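Local coordinates for RNA-binding protein Smaug (Drosophila melanogaster, PDB 1OXJ) that binds RNA through its SAM domain, which is followed in the same chain by a helical PHAT domain, at residues Trp13-Leu17 / Arg18-Tyr22; Ser52-Leu55 / Ala56-Asp60; Asn157-Ser160 / Gln161-Leu165; Val141-Trp144 / Ile145-Arg148; Arg71-Gln74 / Glu75-Gly79. All blocks are in the same frame, centred on the assembly; numbering follows the deposited sequence.

Interaction 1. Residues Trp13-Leu17 / Arg18-Tyr22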
loop_
_atom_site.group_PDB
_atom_site.type_symbol
_atom_site.label_atom_id
_atom_site.label_comp_id
_atom_site.label_asym_id
_atom_site.label_seq_id
_atom_site.Cartn_x
_atom_site.Cartn_y
_atom_site.Cartn_z
ATOM N N TRP A 13 8.091 5.272 -3.527
ATOM C CA TRP A 13 7.549 5.493 -2.191
ATOM C C TRP A 13 8.165 6.753 -1.588
ATOM O O TRP A 13 7.453 7.626 -1.098
ATOM C CB TRP A 13 7.839 4.279 -1.294
ATOM C CG TRP A 13 7.299 4.416 0.112
ATOM C CD1 TRP A 13 5.999 4.635 0.475
ATOM C CD2 TRP A 13 8.040 4.281 1.334
ATOM N NE1 TRP A 13 5.883 4.639 1.853
ATOM C CE2 TRP A 13 7.120 4.424 2.401
ATOM C CE3 TRP A 13 9.392 4.050 1.630
ATOM C CZ2 TRP A 13 7.510 4.340 3.746
ATOM C CZ3 TRP A 13 9.779 3.969 2.969
ATOM C CH2 TRP A 13 8.837 4.114 4.007
ATOM N N LEU A 14 9.490 6.848 -1.619
ATOM C CA LEU A 14 10.161 8.023 -1.070
ATOM C C LEU A 14 9.690 9.310 -1.753
ATOM O O LEU A 14 9.495 10.337 -1.096
ATOM C CB LEU A 14 11.673 7.893 -1.223
ATOM C CG LEU A 14 12.340 6.798 -0.391
ATOM C CD1 LEU A 14 13.842 6.787 -0.692
ATOM C CD2 LEU A 14 12.100 7.062 1.082
ATOM N N LYS A 15 9.544 9.258 -3.071
ATOM C CA LYS A 15 9.075 10.416 -3.825
ATOM C C LYS A 15 7.695 10.845 -3.321
ATOM O O LYS A 15 7.369 12.037 -3.295
ATOM C CB LYS A 15 9.000 10.078 -5.321
ATOM C CG LYS A 15 10.357 10.039 -6.020
ATOM C CD LYS A 15 10.241 9.540 -7.452
ATOM C CE LYS A 15 11.570 9.644 -8.192
ATOM N NZ LYS A 15 11.476 9.081 -9.574
ATOM N N SER A 16 6.889 9.871 -2.901
ATOM C CA SER A 16 5.544 10.169 -2.419
ATOM C C SER A 16 5.535 10.850 -1.055
ATOM O O SER A 16 4.544 11.478 -0.675
ATOM C CB SER A 16 4.698 8.886 -2.365
ATOM O OG SER A 16 4.964 8.124 -1.199
ATOM N N LEU A 17 6.641 10.735 -0.327
ATOM C CA LEU A 17 6.765 11.322 1.006
ATOM C C LEU A 17 7.669 12.551 0.991
ATOM O O LEU A 17 7.957 13.132 2.041
ATOM C CB LEU A 17 7.375 10.301 1.971
ATOM C CG LEU A 17 6.787 8.890 2.066
ATOM C CD1 LEU A 17 7.689 8.043 2.960
ATOM C CD2 LEU A 17 5.382 8.939 2.616
ATOM N N ARG A 18 8.125 12.930 -0.199
ATOM C CA ARG A 18 9.028 14.055 -0.360
ATOM C C ARG A 18 10.337 13.785 0.376
ATOM O O ARG A 18 10.901 14.670 1.026
ATOM C CB ARG A 18 8.384 15.351 0.148
ATOM C CG ARG A 18 7.251 15.851 -0.745
ATOM C CD ARG A 18 6.987 17.337 -0.521
ATOM N NE ARG A 18 8.197 18.139 -0.718
ATOM C CZ ARG A 18 8.868 18.223 -1.864
ATOM N NH1 ARG A 18 8.457 17.557 -2.937
ATOM N NH2 ARG A 18 9.964 18.969 -1.938
ATOM N N LEU A 19 10.818 12.552 0.257
ATOM C CA LEU A 19 12.059 12.141 0.903
ATOM C C LEU A 19 12.996 11.413 -0.056
ATOM O O LEU A 19 13.914 10.714 0.384
ATOM C CB LEU A 19 11.752 11.229 2.100
ATOM C CG LEU A 19 11.120 11.893 3.323
ATOM C CD1 LEU A 19 10.590 10.828 4.281
ATOM C CD2 LEU A 19 12.166 12.780 4.007
ATOM N N HIS A 20 12.781 11.580 -1.358
ATOM C CA HIS A 20 13.619 10.903 -2.338
ATOM C C HIS A 20 15.072 11.358 -2.253
ATOM O O HIS A 20 15.960 10.745 -2.839
ATOM C CB HIS A 20 13.063 11.096 -3.750
ATOM C CG HIS A 20 13.705 10.210 -4.772
ATOM N ND1 HIS A 20 14.853 10.562 -5.450
ATOM C CD2 HIS A 20 13.388 8.963 -5.196
ATOM C CE1 HIS A 20 15.214 9.571 -6.245
ATOM N NE2 HIS A 20 14.342 8.588 -6.109
ATOM N N LYS A 21 15.311 12.432 -1.514
ATOM C CA LYS A 21 16.666 12.930 -1.310
ATOM C C LYS A 21 17.496 11.807 -0.672
ATOM O O LYS A 21 18.714 11.738 -0.849
ATOM C CB LYS A 21 16.619 14.137 -0.367
ATOM C CG LYS A 21 17.931 14.547 0.234
ATOM C CD LYS A 21 17.692 15.616 1.310
ATOM C CE LYS A 21 18.984 16.011 2.003
ATOM N NZ LYS A 21 18.777 17.079 3.026
ATOM N N TYR A 22 16.824 10.926 0.064
ATOM C CA TYR A 22 17.509 9.833 0.749
ATOM C C TYR A 22 17.480 8.481 0.047
ATOM O O TYR A 22 17.723 7.459 0.676
ATOM C CB TYR A 22 16.948 9.688 2.162
ATOM C CG TYR A 22 17.214 10.915 3.011
ATOM C CD1 TYR A 22 16.229 11.892 3.209
ATOM C CD2 TYR A 22 18.473 11.134 3.548
ATOM C CE1 TYR A 22 16.507 13.064 3.930
ATOM C CE2 TYR A 22 18.766 12.299 4.262
ATOM C CZ TYR A 22 17.784 13.256 4.449
ATOM O OH TYR A 22 18.098 14.402 5.153
#
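Leu14 O takes two backbone N-H groups where helix 10-16 gives way to the loop: Leu19 N at 2.9 Å and Leu17 N at 3.0 Å, which reach it from opposite faces of its carbonyl plane. The bond from Leu19 N is nearly straight, 168° at the hydrogen. A longer, weak bond from Arg18 N to Lys15 O adds to the turn. Arg18 itself sits at positive phi, 62°, and this reversal of the backbone lets the chain double back on the last helical turn. As it does so, His20 is laid alongside Lys15. The extended lysine chain runs with the imidazole, CG 3.3 Å from His20 CD2, and Lys15 CE stands over one ring face, 3.8 Å from its centroid, in a CH-pi contact. His20 has its CG anti to the backbone N (chi1 -168°), which sends the ring along the lysine. Among the apolar side chains, Leu14 CD2 packs on Leu19 CB and Leu17 CB touches Leu19 CD1 at 4.0 Å. Leu17 O is taken by Lys54 NZ of helix 49-77. Positive phi and paired bonds back into the final turn define a Schellman motif, here ending the helix 10-16 of the SAM domain.

Interaction 2. Residues Ser52-Leu55 / Ala56-Asp60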
loop_
_atom_site.group_PDB
_atom_site.type_symbol
_atom_site.label_atom_id
_atom_site.label_comp_id
_atom_site.label_asym_id
_atom_site.label_seq_id
_atom_site.Cartn_x
_atom_site.Cartn_y
_atom_site.Cartn_z
ATOM N N SER A 52 14.618 12.470 9.829
ATOM C CA SER A 52 14.822 11.260 10.625
ATOM C C SER A 52 13.511 10.923 11.317
ATOM O O SER A 52 13.047 9.781 11.284
ATOM C CB SER A 52 15.916 11.471 11.680
ATOM O OG SER A 52 17.201 11.578 11.087
ATOM N N HIS A 53 12.909 11.931 11.941
ATOM C CA HIS A 53 11.645 11.738 12.634
ATOM C C HIS A 53 10.535 11.331 11.662
ATOM O O HIS A 53 9.802 10.379 11.912
ATOM C CB HIS A 53 11.240 13.022 13.371
ATOM C CG HIS A 53 9.982 12.881 14.170
ATOM N ND1 HIS A 53 9.843 11.951 15.179
ATOM C CD2 HIS A 53 8.797 13.531 14.090
ATOM C CE1 HIS A 53 8.625 12.034 15.685
ATOM N NE2 HIS A 53 7.970 12.984 15.042
ATOM N N LYS A 54 10.418 12.049 10.548
ATOM C CA LYS A 54 9.382 11.746 9.574
ATOM C C LYS A 54 9.522 10.351 8.967
ATOM O O LYS A 54 8.547 9.607 8.885
ATOM C CB LYS A 54 9.382 12.785 8.456
ATOM C CG LYS A 54 8.244 12.605 7.472
ATOM C CD LYS A 54 8.357 13.614 6.344
ATOM C CE LYS A 54 7.172 13.530 5.402
ATOM N NZ LYS A 54 7.300 14.512 4.291
ATOM N N LEU A 55 10.728 9.997 8.543
ATOM C CA LEU A 55 10.942 8.681 7.950
ATOM C C LEU A 55 10.715 7.589 8.990
ATOM O O LEU A 55 10.152 6.539 8.686
ATOM C CB LEU A 55 12.356 8.581 7.362
ATOM C CG LEU A 55 12.698 7.286 6.615
ATOM C CD1 LEU A 55 11.625 6.966 5.584
ATOM C CD2 LEU A 55 14.053 7.445 5.940
ATOM N N ALA A 56 11.132 7.839 10.227
ATOM C CA ALA A 56 10.938 6.849 11.276
ATOM C C ALA A 56 9.441 6.626 11.470
ATOM O O ALA A 56 8.997 5.499 11.673
ATOM C CB ALA A 56 11.581 7.323 12.580
ATOM N N LEU A 57 8.670 7.707 11.407
ATOM C CA LEU A 57 7.219 7.621 11.557
ATOM C C LEU A 57 6.612 6.821 10.412
ATOM O O LEU A 57 5.708 6.013 10.618
ATOM C CB LEU A 57 6.592 9.016 11.569
ATOM C CG LEU A 57 6.842 9.893 12.795
ATOM C CD1 LEU A 57 6.108 11.219 12.617
ATOM C CD2 LEU A 57 6.357 9.171 14.049
ATOM N N CYS A 58 7.112 7.055 9.203
ATOM C CA CYS A 58 6.612 6.347 8.029
ATOM C C CYS A 58 6.927 4.861 8.120
ATOM O O CYS A 58 6.101 4.027 7.753
ATOM C CB CYS A 58 7.215 6.941 6.750
ATOM S SG CYS A 58 6.647 8.615 6.388
ATOM N N ILE A 59 8.122 4.533 8.609
ATOM C CA ILE A 59 8.526 3.137 8.762
ATOM C C ILE A 59 7.620 2.482 9.807
ATOM O O ILE A 59 7.209 1.326 9.665
ATOM C CB ILE A 59 10.012 3.043 9.209
ATOM C CG1 ILE A 59 10.928 3.549 8.088
ATOM C CG2 ILE A 59 10.368 1.613 9.586
ATOM C CD1 ILE A 59 11.043 2.615 6.888
ATOM N N ASP A 60 7.302 3.228 10.863
ATOM C CA ASP A 60 6.422 2.698 11.894
ATOM C C ASP A 60 5.061 2.408 11.275
ATOM O O ASP A 60 4.454 1.373 11.554
ATOM C CB ASP A 60 6.273 3.691 13.051
ATOM C CG ASP A 60 7.552 3.848 13.843
ATOM O OD1 ASP A 60 8.117 2.813 14.253
ATOM O OD2 ASP A 60 7.992 4.998 14.054
#
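With chi1 at -177°, His53 holds its imidazole anti to the backbone N, while Leu57, one turn on, turns its CG beside its own N (chi1 -70°); together these settings bring the isobutyl group over the ring. Leu57 CG stands above one face, 4.1 Å from the centroid and 16° off the normal, displaced toward the rim, a CH-pi contact between residues four apart. The methyl Leu57 CD1 comes closer still to one ring atom, 3.5 Å from His53 NE2. The two side chains cross obliquely, and the branch point and both methyls of Leu57 reach ring atoms. On another side of the helix Leu55 CD1 meets Ile59 CG1 at 4.3 Å, a looser apolar contact with the same spacing in sequence.

Beneath the side chains the backbone is regular alpha helix. Ala56 N, Leu57 N, Cys58 N and Ile59 N each bond to the carbonyl four residues back, all at 2.9 Å. The small Ala56 CB lies 3.1 Å from Ser52 O.

Ser52 OG gives the segment a further polar tie, bonding to Thr48 O near the start of the helix. Helix 49-77 is the long helix that closes the five-helix SAM fold: Leu55 packs on Leu42 of helix 39-44 and on Phe26, His53 touches Glu39, while Cys58 and Ile59 meet Trp13 of helix 10-16.

Interaction 3. Residues Asn157-Ser160 / Gln161-Leu165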
loop_
_atom_site.group_PDB
_atom_site.type_symbol
_atom_site.label_atom_id
_atom_site.label_comp_id
_atom_site.label_asym_id
_atom_site.label_seq_id
_atom_site.Cartn_x
_atom_site.Cartn_y
_atom_site.Cartn_z
ATOM N N ASN A 157 1.993 -11.555 -10.625
ATOM C CA ASN A 157 1.126 -12.660 -11.029
ATOM C C ASN A 157 -0.367 -12.430 -10.827
ATOM O O ASN A 157 -1.162 -13.371 -10.884
ATOM C CB ASN A 157 1.551 -13.939 -10.311
ATOM C CG ASN A 157 2.991 -14.298 -10.591
ATOM O OD1 ASN A 157 3.419 -14.326 -11.746
ATOM N ND2 ASN A 157 3.750 -14.577 -9.538
ATOM N N HIS A 158 -0.745 -11.178 -10.599
ATOM C CA HIS A 158 -2.141 -10.821 -10.402
ATOM C C HIS A 158 -2.497 -9.647 -11.298
ATOM O O HIS A 158 -3.651 -9.225 -11.356
ATOM C CB HIS A 158 -2.387 -10.451 -8.941
ATOM C CG HIS A 158 -2.842 -11.599 -8.099
ATOM N ND1 HIS A 158 -4.157 -12.006 -8.045
ATOM C CD2 HIS A 158 -2.157 -12.427 -7.275
ATOM C CE1 HIS A 158 -4.264 -13.033 -7.221
ATOM N NE2 HIS A 158 -3.064 -13.308 -6.739
ATOM N N ALA A 159 -1.493 -9.130 -11.999
ATOM C CA ALA A 159 -1.682 -7.997 -12.898
ATOM C C ALA A 159 -2.868 -8.203 -13.835
ATOM O O ALA A 159 -3.646 -7.280 -14.078
ATOM C CB ALA A 159 -0.411 -7.761 -13.711
ATOM N N SER A 160 -3.006 -9.417 -14.359
ATOM C CA SER A 160 -4.097 -9.721 -15.278
ATOM C C SER A 160 -5.455 -9.562 -14.610
ATOM O O SER A 160 -6.359 -8.938 -15.160
ATOM C CB SER A 160 -3.954 -11.147 -15.825
ATOM O OG SER A 160 -5.032 -11.465 -16.689
ATOM N N GLN A 161 -5.594 -10.129 -13.418
ATOM C CA GLN A 161 -6.848 -10.040 -12.689
ATOM C C GLN A 161 -7.153 -8.587 -12.314
ATOM O O GLN A 161 -8.317 -8.178 -12.272
ATOM C CB GLN A 161 -6.786 -10.904 -11.424
ATOM C CG GLN A 161 -6.489 -12.385 -11.675
ATOM C CD GLN A 161 -4.997 -12.689 -11.810
ATOM O OE1 GLN A 161 -4.319 -12.181 -12.709
ATOM N NE2 GLN A 161 -4.481 -13.523 -10.910
ATOM N N LEU A 162 -6.107 -7.809 -12.046
ATOM C CA LEU A 162 -6.281 -6.408 -11.672
ATOM C C LEU A 162 -6.752 -5.580 -12.863
ATOM O O LEU A 162 -7.637 -4.739 -12.724
ATOM C CB LEU A 162 -4.971 -5.838 -11.111
ATOM C CG LEU A 162 -4.596 -6.364 -9.718
ATOM C CD1 LEU A 162 -3.150 -6.019 -9.379
ATOM C CD2 LEU A 162 -5.562 -5.780 -8.686
ATOM N N LYS A 163 -6.168 -5.822 -14.036
ATOM C CA LYS A 163 -6.569 -5.092 -15.236
ATOM C C LYS A 163 -8.029 -5.407 -15.537
ATOM O O LYS A 163 -8.797 -4.529 -15.923
ATOM C CB LYS A 163 -5.700 -5.493 -16.430
ATOM C CG LYS A 163 -4.222 -5.179 -16.259
ATOM C CD LYS A 163 -3.417 -5.710 -17.440
ATOM C CE LYS A 163 -1.927 -5.516 -17.217
ATOM N NZ LYS A 163 -1.110 -6.057 -18.344
ATOM N N ASP A 164 -8.409 -6.665 -15.357
ATOM C CA ASP A 164 -9.786 -7.080 -15.598
ATOM C C ASP A 164 -10.712 -6.312 -14.666
ATOM O O ASP A 164 -11.671 -5.679 -15.110
ATOM C CB ASP A 164 -9.952 -8.586 -15.348
ATOM C CG ASP A 164 -9.275 -9.436 -16.409
ATOM O OD1 ASP A 164 -9.233 -10.673 -16.239
ATOM O OD2 ASP A 164 -8.789 -8.873 -17.413
ATOM N N LEU A 165 -10.405 -6.362 -13.372
ATOM C CA LEU A 165 -11.197 -5.685 -12.350
ATOM C C LEU A 165 -11.352 -4.195 -12.674
ATOM O O LEU A 165 -12.462 -3.655 -12.650
ATOM C CB LEU A 165 -10.526 -5.849 -10.983
ATOM C CG LEU A 165 -11.410 -5.893 -9.729
ATOM C CD1 LEU A 165 -10.520 -5.888 -8.497
ATOM C CD2 LEU A 165 -12.363 -4.710 -9.695
#
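Gln161 folds its side chain back on His158, the N-cap residue of helix 159-170, which belongs to the all-helical PHAT domain. The glutamine chain bends at chi2 (84°), and this kink carries the amide back past the helix start, where NE2 gives a weak bond of 3.3 Å to Asn157 O. The same nitrogen lies 3.3 Å from His158 ND1, but the angle is poor and the pair is a van der Waals approach. Imidazole and amide planes are only 25° apart, and the two side chains cross at a slant. At the other end of the amide, Gln161 OE1 is packed against Ser160 CB.

Leu162 then supplies the first of the regular helical bonds, from its N to His158 O, 2.9 Å long and running nearly along the C=O axis. Its side chain is buried, packing on Leu116 of helix 111-127 and on Ser149 and Ile150 of helix 136-150, and so joins the start of this helix to two others. Lys163 continues the ladder by bonding to Ala159 O, and its extended chain leaves over that carbonyl, CG 3.1 Å from the oxygen. The Lys163 side chain also touches Ile150. Asp164 N bonds to Ser160 O, and Leu165, whose side chain reaches Ile119 and Thr123, begins the next turn. That turn opens with the hydrogen bond from Leu165 N to Gln161 O, 3.0 Å long.

Interaction 4. Residues Val141-Trp144 / Ile145-Arg148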
loop_
_atom_site.group_PDB
_atom_site.type_symbol
_atom_site.label_atom_id
_atom_site.label_comp_id
_atom_site.label_asym_id
_atom_site.label_seq_id
_atom_site.Cartn_x
_atom_site.Cartn_y
_atom_site.Cartn_z
ATOM N N VAL A 141 -10.257 7.725 -7.132
ATOM C CA VAL A 141 -9.096 7.330 -6.348
ATOM C C VAL A 141 -8.864 5.823 -6.502
ATOM O O VAL A 141 -7.738 5.385 -6.699
ATOM C CB VAL A 141 -9.274 7.694 -4.858
ATOM C CG1 VAL A 141 -8.046 7.253 -4.067
ATOM C CG2 VAL A 141 -9.466 9.203 -4.717
ATOM N N LEU A 142 -9.935 5.040 -6.432
ATOM C CA LEU A 142 -9.834 3.591 -6.575
ATOM C C LEU A 142 -9.208 3.185 -7.909
ATOM O O LEU A 142 -8.384 2.275 -7.959
ATOM C CB LEU A 142 -11.215 2.940 -6.446
ATOM C CG LEU A 142 -11.233 1.420 -6.620
ATOM C CD1 LEU A 142 -10.280 0.788 -5.587
ATOM C CD2 LEU A 142 -12.655 0.891 -6.452
ATOM N N MET A 143 -9.588 3.856 -8.991
ATOM C CA MET A 143 -9.029 3.516 -10.295
ATOM C C MET A 143 -7.526 3.792 -10.283
ATOM O O MET A 143 -6.746 3.027 -10.839
ATOM C CB MET A 143 -9.738 4.308 -11.395
ATOM C CG MET A 143 -11.213 3.930 -11.568
ATOM S SD MET A 143 -11.492 2.237 -12.171
ATOM C CE MET A 143 -11.006 2.458 -13.887
ATOM N N TRP A 144 -7.115 4.873 -9.625
ATOM C CA TRP A 144 -5.695 5.194 -9.522
ATOM C C TRP A 144 -4.993 4.100 -8.701
ATOM O O TRP A 144 -3.877 3.683 -9.014
ATOM C CB TRP A 144 -5.513 6.540 -8.835
ATOM C CG TRP A 144 -4.092 6.874 -8.547
ATOM C CD1 TRP A 144 -3.160 7.364 -9.425
ATOM C CD2 TRP A 144 -3.424 6.729 -7.291
ATOM N NE1 TRP A 144 -1.954 7.535 -8.786
ATOM C CE2 TRP A 144 -2.088 7.151 -7.476
ATOM C CE3 TRP A 144 -3.827 6.283 -6.023
ATOM C CZ2 TRP A 144 -1.149 7.141 -6.438
ATOM C CZ3 TRP A 144 -2.891 6.273 -4.990
ATOM C CH2 TRP A 144 -1.568 6.699 -5.206
ATOM N N ILE A 145 -5.648 3.642 -7.640
ATOM C CA ILE A 145 -5.066 2.585 -6.811
ATOM C C ILE A 145 -4.850 1.312 -7.642
ATOM O O ILE A 145 -3.771 0.708 -7.609
ATOM C CB ILE A 145 -5.989 2.252 -5.614
ATOM C CG1 ILE A 145 -5.987 3.419 -4.618
ATOM C CG2 ILE A 145 -5.524 0.946 -4.935
ATOM C CD1 ILE A 145 -7.043 3.273 -3.499
ATOM N N LEU A 146 -5.874 0.896 -8.376
ATOM C CA LEU A 146 -5.752 -0.302 -9.199
ATOM C C LEU A 146 -4.610 -0.076 -10.176
ATOM O O LEU A 146 -3.810 -0.969 -10.440
ATOM C CB LEU A 146 -7.057 -0.565 -9.955
ATOM C CG LEU A 146 -8.265 -0.862 -9.061
ATOM C CD1 LEU A 146 -9.516 -1.025 -9.906
ATOM C CD2 LEU A 146 -8.002 -2.118 -8.252
ATOM N N ASP A 147 -4.541 1.146 -10.683
ATOM C CA ASP A 147 -3.521 1.562 -11.632
ATOM C C ASP A 147 -2.114 1.318 -11.078
ATOM O O ASP A 147 -1.282 0.692 -11.734
ATOM C CB ASP A 147 -3.735 3.043 -11.954
ATOM C CG ASP A 147 -3.212 3.426 -13.317
ATOM O OD1 ASP A 147 -3.354 2.617 -14.261
ATOM O OD2 ASP A 147 -2.675 4.547 -13.449
ATOM N N ARG A 148 -1.853 1.802 -9.868
ATOM C CA ARG A 148 -0.549 1.621 -9.235
ATOM C C ARG A 148 -0.320 0.161 -8.840
ATOM O O ARG A 148 0.812 -0.310 -8.842
ATOM C CB ARG A 148 -0.432 2.502 -7.986
ATOM C CG ARG A 148 -0.483 4.003 -8.247
ATOM C CD ARG A 148 0.823 4.521 -8.846
ATOM N NE ARG A 148 1.044 4.054 -10.214
ATOM C CZ ARG A 148 0.392 4.512 -11.279
ATOM N NH1 ARG A 148 -0.530 5.457 -11.143
ATOM N NH2 ARG A 148 0.662 4.026 -12.486
#
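Over one face of the Trp144 indole lies Arg148 CG, 3.9 Å from the centroid of the six-membered ring and 25° off its normal, a CH-pi contact one helical turn apart. The guanidinium is turned 64° against the indole and has Trp144 NE1 at its edge, in plane; since Arg148 NH1 and Trp144 NE1 are both donors, their 3.4 Å is mere proximity. Bends at chi2 (-75°) and chi3 turn the guanidinium toward the indole nitrogen. Arg148 NH1 also makes a weak salt bridge to Asp147 OD2, while OD1 of that aspartate pairs with Lys166 of helix 159-170. Ile145 crosses the tryptophan at about a right angle, its CG1 3.9 Å from Trp144 CE3. An alanine in place of Trp144 would probably leave the arginine CG without the surface it rests on and the chain less restrained. Helix 136-150 is packed between other helices of the PHAT domain: Ile145 faces Val87 and Leu90 of helix 83-91 as well as Phe115 and Ile119 of helix 111-127, and Leu142 and Leu146 meet Leu169. Along the helix, Val141 CG1 packs on Ile145 CD1 at 4.1 Å, and Leu142 CD1 on Leu146 CG at 4.3 Å.

Interaction 5. Residues Arg71-Gln74 / Glu75-Gly79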
loop_
_atom_site.group_PDB
_atom_site.type_symbol
_atom_site.label_atom_id
_atom_site.label_comp_id
_atom_site.label_asym_id
_atom_site.label_seq_id
_atom_site.Cartn_x
_atom_site.Cartn_y
_atom_site.Cartn_z
ATOM N N ARG A 71 -8.206 -4.254 9.754
ATOM C CA ARG A 71 -9.279 -3.398 10.249
ATOM C C ARG A 71 -10.233 -2.973 9.134
ATOM O O ARG A 71 -11.451 -3.039 9.288
ATOM C CB ARG A 71 -8.689 -2.147 10.900
ATOM C CG ARG A 71 -9.719 -1.244 11.546
ATOM C CD ARG A 71 -9.467 0.207 11.194
ATOM N NE ARG A 71 -8.095 0.620 11.476
ATOM C CZ ARG A 71 -7.600 1.808 11.147
ATOM N NH1 ARG A 71 -8.366 2.695 10.529
ATOM N NH2 ARG A 71 -6.340 2.108 11.432
ATOM N N VAL A 72 -9.676 -2.514 8.017
ATOM C CA VAL A 72 -10.498 -2.080 6.893
ATOM C C VAL A 72 -11.339 -3.237 6.387
ATOM O O VAL A 72 -12.529 -3.088 6.124
ATOM C CB VAL A 72 -9.624 -1.521 5.743
ATOM C CG1 VAL A 72 -10.469 -1.325 4.485
ATOM C CG2 VAL A 72 -9.002 -0.197 6.171
ATOM N N GLU A 73 -10.719 -4.401 6.253
ATOM C CA GLU A 73 -11.443 -5.576 5.796
ATOM C C GLU A 73 -12.656 -5.792 6.701
ATOM O O GLU A 73 -13.787 -5.911 6.238
ATOM C CB GLU A 73 -10.542 -6.813 5.873
ATOM C CG GLU A 73 -11.242 -8.101 5.471
ATOM C CD GLU A 73 -10.363 -9.322 5.635
ATOM O OE1 GLU A 73 -9.192 -9.277 5.197
ATOM O OE2 GLU A 73 -10.846 -10.327 6.196
ATOM N N GLN A 74 -12.392 -5.831 8.001
ATOM C CA GLN A 74 -13.415 -6.055 9.012
ATOM C C GLN A 74 -14.545 -5.030 8.999
ATOM O O GLN A 74 -15.719 -5.394 8.900
ATOM C CB GLN A 74 -12.755 -6.076 10.389
ATOM C CG GLN A 74 -13.700 -6.303 11.540
ATOM C CD GLN A 74 -12.998 -6.155 12.871
ATOM O OE1 GLN A 74 -12.017 -6.853 13.148
ATOM N NE2 GLN A 74 -13.489 -5.238 13.705
ATOM N N GLU A 75 -14.191 -3.752 9.096
ATOM C CA GLU A 75 -15.191 -2.691 9.117
ATOM C C GLU A 75 -15.986 -2.513 7.830
ATOM O O GLU A 75 -17.067 -1.931 7.846
ATOM C CB GLU A 75 -14.538 -1.374 9.520
ATOM C CG GLU A 75 -14.125 -1.347 10.981
ATOM C CD GLU A 75 -13.523 -0.024 11.388
ATOM O OE1 GLU A 75 -14.154 1.027 11.132
ATOM O OE2 GLU A 75 -12.420 -0.033 11.973
ATOM N N LEU A 76 -15.457 -2.993 6.710
ATOM C CA LEU A 76 -16.198 -2.893 5.456
ATOM C C LEU A 76 -17.211 -4.030 5.440
ATOM O O LEU A 76 -18.352 -3.864 5.006
ATOM C CB LEU A 76 -15.264 -3.015 4.247
ATOM C CG LEU A 76 -14.465 -1.766 3.862
ATOM C CD1 LEU A 76 -13.513 -2.106 2.730
ATOM C CD2 LEU A 76 -15.418 -0.645 3.454
ATOM N N LEU A 77 -16.784 -5.192 5.923
ATOM C CA LEU A 77 -17.657 -6.354 5.970
ATOM C C LEU A 77 -18.805 -6.145 6.954
ATOM O O LEU A 77 -19.879 -6.723 6.792
ATOM C CB LEU A 77 -16.866 -7.598 6.382
ATOM C CG LEU A 77 -15.850 -8.146 5.380
ATOM C CD1 LEU A 77 -15.070 -9.280 6.021
ATOM C CD2 LEU A 77 -16.575 -8.623 4.132
ATOM N N SER A 78 -18.575 -5.324 7.975
ATOM C CA SER A 78 -19.598 -5.066 8.984
ATOM C C SER A 78 -20.480 -3.889 8.596
ATOM O O SER A 78 -21.536 -3.677 9.191
ATOM C CB SER A 78 -18.951 -4.789 10.343
ATOM O OG SER A 78 -18.307 -3.526 10.354
ATOM N N GLY A 79 -20.046 -3.131 7.593
ATOM C CA GLY A 79 -20.807 -1.977 7.154
ATOM C C GLY A 79 -20.497 -0.753 7.996
ATOM O O GLY A 79 -21.167 0.270 7.883
#
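The C-terminal turns of helix 49-77, the long helix that runs from the SAM domain into the PHAT domain, are lined on one side by Arg71 and Glu75. Their side chains lie alongside each other and point the same way, yet the charged ends do not join: Glu75 OE2 rests on the aliphatic part of the arginine, 3.0 Å from Arg71 CG, while Arg71 NE is 4.4 Å from that oxygen, too far for a salt bridge. Arg71 NH1 has instead a long, weak ion pair with Glu89. Having the opposite charge so near is likely to favour the ionised carboxylate. A lysine in place of Glu75 would probably lose this attraction and set two positive groups beside each other.

On the buried side Val72 CG1 packs on Leu76 CD1 at 3.6 Å. Both residues touch Ala86 of helix 83-91, and helix 111-127 adds Val118 and Ile121. Glu73 runs beside Leu77 and directs its carboxylate to a salt bridge with Arg114.

The backbone keeps its helical bonding up to the end, beginning with an almost perfectly straight bond, 179° at the hydrogen, from Glu75 N to Arg71 O. Ser78 N still bonds to Gln74 O at 3.0 Å. Gly79 then leaves the helix at positive phi, 84°, where a side chain would be jammed against the preceding carbonyl, and its N makes a weak 3.2 Å bond to Leu76 O.

In the fold
Each contact is local, and along the chain the five follow in series, with none nested or crossing: interaction 1, interaction 2, interaction 5, interaction 4, interaction 3. Interaction 1 closes the turn after the first helix; the others are formed along or at an end of a helix. Interactions 1 and 2 touch within the SAM domain, where Trp13 and Leu17 pack on helix 49-77. That helix carries interaction 5, centred about 27 Å from the centre of interaction 2, and so links the SAM and PHAT domains. Interactions 4 and 3 lie on successive helices of the PHAT domain, their centres about 12 Å apart, and helix 111-127 packs against residues of interactions 3, 4 and 5.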